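Local coordinates for protein helix-turn-helix transcriptional regulator (Pseudomonas aeruginosa, PDB 5XHX) that probably binds DNA as a LuxR-family quorum-sensing transcriptional regulator, the portion described here being its N-terminal ligand-binding domain, at residues D71-R76 against Y116-A121; D127-N132 against A157-L162. All blocks are in the same frame, centred on the assembly; numbering follows the deposited sequence.

Contact 1: residues D71-R76 against Y116-A121; sequences DPLISR and YNTYFA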
# COMPACT_ATOMS: atom_id res chain seq x y z
N ASP A 71 8.46 29.49 9.99
CA ASP A 71 7.41 30.47 10.21
C ASP A 71 6.95 30.41 11.67
O ASP A 71 6.58 29.33 12.15
CB ASP A 71 6.25 30.19 9.25
CG ASP A 71 5.04 31.10 9.47
OD1 ASP A 71 5.14 32.12 10.18
OD2 ASP A 71 3.97 30.77 8.92
N PRO A 72 7.00 31.52 12.41
CA PRO A 72 6.48 31.50 13.79
C PRO A 72 5.02 31.10 13.90
O PRO A 72 4.57 30.78 15.01
CB PRO A 72 6.71 32.94 14.27
CG PRO A 72 6.90 33.75 13.01
CD PRO A 72 7.60 32.82 12.08
N LEU A 73 4.26 31.11 12.80
CA LEU A 73 2.88 30.64 12.83
C LEU A 73 2.80 29.14 13.10
O LEU A 73 1.83 28.69 13.71
CB LEU A 73 2.18 30.96 11.52
CG LEU A 73 1.30 32.19 11.51
CD1 LEU A 73 0.66 32.36 10.13
CD2 LEU A 73 0.24 32.04 12.59
N ILE A 74 3.78 28.36 12.64
CA ILE A 74 3.75 26.92 12.90
C ILE A 74 3.93 26.66 14.39
O ILE A 74 3.20 25.87 14.99
CB ILE A 74 4.83 26.20 12.08
CG1 ILE A 74 4.61 26.43 10.57
CG2 ILE A 74 4.84 24.72 12.42
CD1 ILE A 74 3.35 25.79 10.02
N SER A 75 4.92 27.32 15.00
CA SER A 75 5.13 27.19 16.44
C SER A 75 3.90 27.64 17.22
O SER A 75 3.50 26.99 18.20
CB SER A 75 6.37 27.98 16.86
OG SER A 75 6.50 28.00 18.26
N ARG A 76 3.26 28.74 16.79
CA ARG A 76 2.05 29.19 17.47
C ARG A 76 0.94 28.15 17.37
O ARG A 76 0.19 27.93 18.33
CB ARG A 76 1.56 30.52 16.88
CG ARG A 76 2.46 31.73 17.17
CD ARG A 76 1.62 32.99 17.16
NE ARG A 76 0.74 33.04 18.32
CZ ARG A 76 -0.39 33.72 18.40
NH1 ARG A 76 -0.83 34.43 17.36
NH2 ARG A 76 -1.10 33.67 19.52
N TYR A 116 -8.50 31.49 13.10
CA TYR A 116 -9.09 31.77 11.79
C TYR A 116 -8.33 32.88 11.05
O TYR A 116 -8.06 32.77 9.85
CB TYR A 116 -10.55 32.17 11.97
CG TYR A 116 -11.30 32.49 10.68
CD1 TYR A 116 -11.77 31.49 9.86
CD2 TYR A 116 -11.55 33.81 10.31
CE1 TYR A 116 -12.46 31.77 8.69
CE2 TYR A 116 -12.25 34.11 9.14
CZ TYR A 116 -12.70 33.09 8.34
OH TYR A 116 -13.38 33.36 7.18
N ASN A 117 -7.98 33.95 11.76
CA ASN A 117 -7.42 35.13 11.11
C ASN A 117 -5.92 35.07 10.93
O ASN A 117 -5.36 35.88 10.18
CB ASN A 117 -7.77 36.38 11.90
CG ASN A 117 -9.24 36.67 11.85
OD1 ASN A 117 -9.74 37.20 10.85
ND2 ASN A 117 -9.96 36.31 12.91
N THR A 118 -5.25 34.12 11.57
CA THR A 118 -3.81 34.03 11.45
C THR A 118 -3.42 32.76 10.69
O THR A 118 -3.12 32.82 9.49
CB THR A 118 -3.18 34.10 12.85
OG1 THR A 118 -3.68 33.03 13.66
CG2 THR A 118 -3.55 35.43 13.52
N TYR A 119 -3.50 31.61 11.36
CA TYR A 119 -3.01 30.37 10.76
C TYR A 119 -3.89 29.93 9.59
O TYR A 119 -3.40 29.66 8.49
CB TYR A 119 -2.93 29.29 11.84
CG TYR A 119 -2.36 27.99 11.34
CD1 TYR A 119 -1.03 27.65 11.54
CD2 TYR A 119 -3.17 27.10 10.64
CE1 TYR A 119 -0.51 26.45 11.07
CE2 TYR A 119 -2.67 25.91 10.15
CZ TYR A 119 -1.34 25.59 10.37
OH TYR A 119 -0.86 24.39 9.88
N PHE A 120 -5.21 29.86 9.81
CA PHE A 120 -6.14 29.36 8.79
C PHE A 120 -6.06 30.19 7.51
O PHE A 120 -5.88 29.64 6.41
CB PHE A 120 -7.57 29.40 9.34
CG PHE A 120 -8.59 28.76 8.42
CD1 PHE A 120 -9.27 29.51 7.47
CD2 PHE A 120 -8.86 27.40 8.51
CE1 PHE A 120 -10.19 28.92 6.63
CE2 PHE A 120 -9.78 26.80 7.67
CZ PHE A 120 -10.45 27.56 6.73
N ALA A 121 -6.23 31.51 7.64
CA ALA A 121 -6.20 32.38 6.47
C ALA A 121 -4.93 32.19 5.66
O ALA A 121 -4.96 32.25 4.42
CB ALA A 121 -6.35 33.84 6.90

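Contact 2: residues D127-N132 against A157-L162; sequences DEVQYN and ALFELL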
# COMPACT_ATOMS: atom_id res chain seq x y z
N ASP A 127 -11.29 26.42 2.13
CA ASP A 127 -12.00 25.22 2.55
C ASP A 127 -11.01 24.15 2.96
O ASP A 127 -9.83 24.20 2.62
CB ASP A 127 -12.92 24.69 1.42
CG ASP A 127 -14.08 23.83 1.94
OD1 ASP A 127 -14.23 23.66 3.18
OD2 ASP A 127 -14.84 23.33 1.10
N GLU A 128 -11.51 23.16 3.70
CA GLU A 128 -10.64 22.12 4.21
C GLU A 128 -11.42 20.82 4.34
O GLU A 128 -12.59 20.84 4.73
CB GLU A 128 -10.05 22.50 5.58
CG GLU A 128 -8.82 21.69 5.97
CD GLU A 128 -8.25 22.08 7.34
OE1 GLU A 128 -7.45 21.30 7.92
OE2 GLU A 128 -8.62 23.17 7.84
N VAL A 129 -10.75 19.70 4.06
CA VAL A 129 -11.24 18.40 4.50
C VAL A 129 -10.09 17.71 5.20
O VAL A 129 -8.92 18.05 5.02
CB VAL A 129 -11.75 17.49 3.36
CG1 VAL A 129 -12.88 18.16 2.62
CG2 VAL A 129 -10.60 17.13 2.40
N GLN A 130 -10.43 16.70 5.99
CA GLN A 130 -9.42 15.95 6.72
C GLN A 130 -9.85 14.49 6.80
O GLN A 130 -10.99 14.20 7.17
CB GLN A 130 -9.24 16.55 8.12
CG GLN A 130 -8.06 16.09 8.89
CD GLN A 130 -7.93 16.85 10.20
OE1 GLN A 130 -7.21 17.85 10.28
NE2 GLN A 130 -8.67 16.43 11.19
N TYR A 131 -8.92 13.58 6.51
CA TYR A 131 -9.07 12.18 6.90
C TYR A 131 -8.51 12.00 8.31
O TYR A 131 -7.35 12.36 8.56
CB TYR A 131 -8.31 11.25 5.95
CG TYR A 131 -8.90 11.12 4.55
CD1 TYR A 131 -9.89 10.17 4.26
CD2 TYR A 131 -8.44 11.92 3.51
CE1 TYR A 131 -10.40 10.04 2.96
CE2 TYR A 131 -8.93 11.79 2.23
CZ TYR A 131 -9.91 10.85 1.96
OH TYR A 131 -10.38 10.74 0.68
N ASN A 132 -9.32 11.43 9.22
CA ASN A 132 -8.95 11.19 10.62
C ASN A 132 -8.82 9.70 10.85
O ASN A 132 -9.79 8.96 10.65
CB ASN A 132 -10.00 11.71 11.59
CG ASN A 132 -9.95 13.19 11.77
OD1 ASN A 132 -9.55 13.92 10.87
ND2 ASN A 132 -10.34 13.66 12.97
N ALA A 157 -17.89 13.31 -2.29
CA ALA A 157 -18.24 11.96 -2.74
C ALA A 157 -17.00 11.18 -3.16
O ALA A 157 -16.81 10.02 -2.76
CB ALA A 157 -19.25 12.06 -3.90
N LEU A 158 -16.13 11.80 -3.96
CA LEU A 158 -14.88 11.15 -4.36
C LEU A 158 -14.02 10.78 -3.15
O LEU A 158 -13.49 9.67 -3.06
CB LEU A 158 -14.09 12.06 -5.30
CG LEU A 158 -14.16 11.72 -6.78
CD1 LEU A 158 -13.31 10.47 -7.02
CD2 LEU A 158 -15.59 11.48 -7.21
N PHE A 159 -13.82 11.74 -2.24
CA PHE A 159 -13.02 11.47 -1.05
C PHE A 159 -13.56 10.26 -0.28
O PHE A 159 -12.79 9.45 0.24
CB PHE A 159 -13.01 12.71 -0.14
CG PHE A 159 -12.18 13.84 -0.67
CD1 PHE A 159 -10.93 13.61 -1.24
CD2 PHE A 159 -12.63 15.15 -0.57
CE1 PHE A 159 -10.15 14.68 -1.72
CE2 PHE A 159 -11.86 16.22 -1.04
CZ PHE A 159 -10.61 15.98 -1.61
N GLU A 160 -14.89 10.11 -0.22
CA GLU A 160 -15.48 8.94 0.44
C GLU A 160 -15.26 7.67 -0.37
O GLU A 160 -15.08 6.59 0.20
CB GLU A 160 -16.99 9.16 0.66
CG GLU A 160 -17.36 10.19 1.76
CD GLU A 160 -17.17 9.65 3.18
OE1 GLU A 160 -16.71 8.50 3.36
OE2 GLU A 160 -17.49 10.40 4.12
N LEU A 161 -15.29 7.77 -1.70
CA LEU A 161 -15.07 6.58 -2.53
C LEU A 161 -13.68 6.01 -2.32
O LEU A 161 -13.51 4.79 -2.24
CB LEU A 161 -15.29 6.93 -4.01
CG LEU A 161 -15.33 5.72 -4.95
CD1 LEU A 161 -16.62 4.94 -4.73
CD2 LEU A 161 -15.23 6.17 -6.41
N LEU A 162 -12.67 6.89 -2.24
CA LEU A 162 -11.28 6.48 -2.13
C LEU A 162 -10.88 6.19 -0.69
O LEU A 162 -9.85 5.54 -0.47
CB LEU A 162 -10.38 7.58 -2.68
CG LEU A 162 -10.67 8.11 -4.09
CD1 LEU A 162 -9.58 9.09 -4.55
CD2 LEU A 162 -10.80 6.96 -5.05

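Contact 1: residues D71-R76 against Y116-A121
Leu73 reaches across to helix 114-123 and sets its two methyls on the backbone and side chain of Thr118 and on the start of Tyr119. Leu73 CD1 lies 3.9 Å from Thr118 O, while Leu73 CD2 comes within 4.0 Å of Thr118 CB and faces the Tyr119 N end of the same peptide. A forked, flexible leucine suits this spot, since one branch lies by the carbonyl end of the peptide, the other by its N end and the threonine CB. Thr118 meets it obliquely; its hydroxyl, bonded to the carbonyl of Glu114 one turn earlier, can sit beside the leucine methyl with its polarity met.

Tyr119 meets the Leu73 carbonyl with a ring edge. Its CG is anti to the backbone N (chi1 -177°), which carries the ring to the flank of helix 72-81. There Tyr119 CD1 lies 3.7 Å from Leu73 O, which is near the ring plane. Further out, Ile74 CD1 touches Tyr119 CE1 at 4.1 Å, the isoleucine crossing the ring obliquely. Tyr77 and Tyr123 stack on the same ring.

The two short helical segments cross at -109°, their axes 10.2 Å apart. Asp71 N-caps the first: Asp71 OD1 accepts from Leu73 N at 2.9 Å, from above the carboxylate plane. No hydrogen bond joins the two segments directly. Cohesion between them is mainly van der Waals packing, part of it against peptide groups, and polar ties come from just beyond, in the hydrogen bond of Asp71 OD2 with the Tyr123 hydroxyl and the salt bridge of Arg76 with Glu114.

Contact 2: residues D127-N132 against A157-L162
Tyr131 leaves strand 127-134 and carries its hydroxyl to the backbone of Phe159 in helix 153-173. From CB, CG lies anti to the carbonyl carbon (chi1 -70°), and the ring spans the gap between strand and helix. That gap measures 8.9 Å from Tyr131 CA to Phe159 CA. Farther along, CE1 and CZ draw near the carbonyl oxygen of Phe159, which lies at the edge of the tyrosine ring and near its plane, and Tyr131 CZ also packs at 4.2 Å against Phe159 CB. At the tip, Tyr131 OH donates a hydrogen bond to Phe159 O, 2.8 Å away. The C=O...donor angle is 108°, so the hydroxyl approaches well to one side of the carbonyl, tilted 22° from its plane. Tyr131 OH also lies 3.2 Å from Phe159 CA, with CB and CD1 of the phenylalanine close behind. Tyrosine suits the place because it has both the length to cross to the helix and a donor for a buried backbone oxygen.

The phenylalanine side chain runs roughly at right angles to that of the tyrosine, and its ring reaches Val129. There Val129 CG2 lies 4.3 Å from the centroid of the Phe159 ring, an off-centre CH-pi contact whose nearest pair is Val129 CG2 to Phe159 CE2 at 3.8 Å. A compact branched residue fits obliquely beside the ring and is at home in a strand.

Val129 and Phe159 both touch Leu145 of the adjoining strand 140-147, and Leu99 of strand 98-101, on the other side of strand 127-134, also packs on Phe159. Helix 153-173 thus lies against the antiparallel sheet, while its Leu161 and Leu162 meet His13 of the second subunit.

In the fold
Contact 1 uses helix 114-123 and contact 2 the next element, strand 127-134; they share none, and they lie on opposite sides of the chain's centre, about 23 Å apart between their own centres. Contact 1 joins two helices at a partly buried edge of the domain, with van der Waals packing across it and charged or hydroxyl groups nearby. Contact 2 is fully buried and fastens a helix to the central sheet, adding a direct side-chain-to-backbone hydrogen bond to its aromatic and aliphatic packing. They meet where Phe120 CE2 packs 3.8 Å from Glu128 OE2. Only contact 2 is reached by the second subunit.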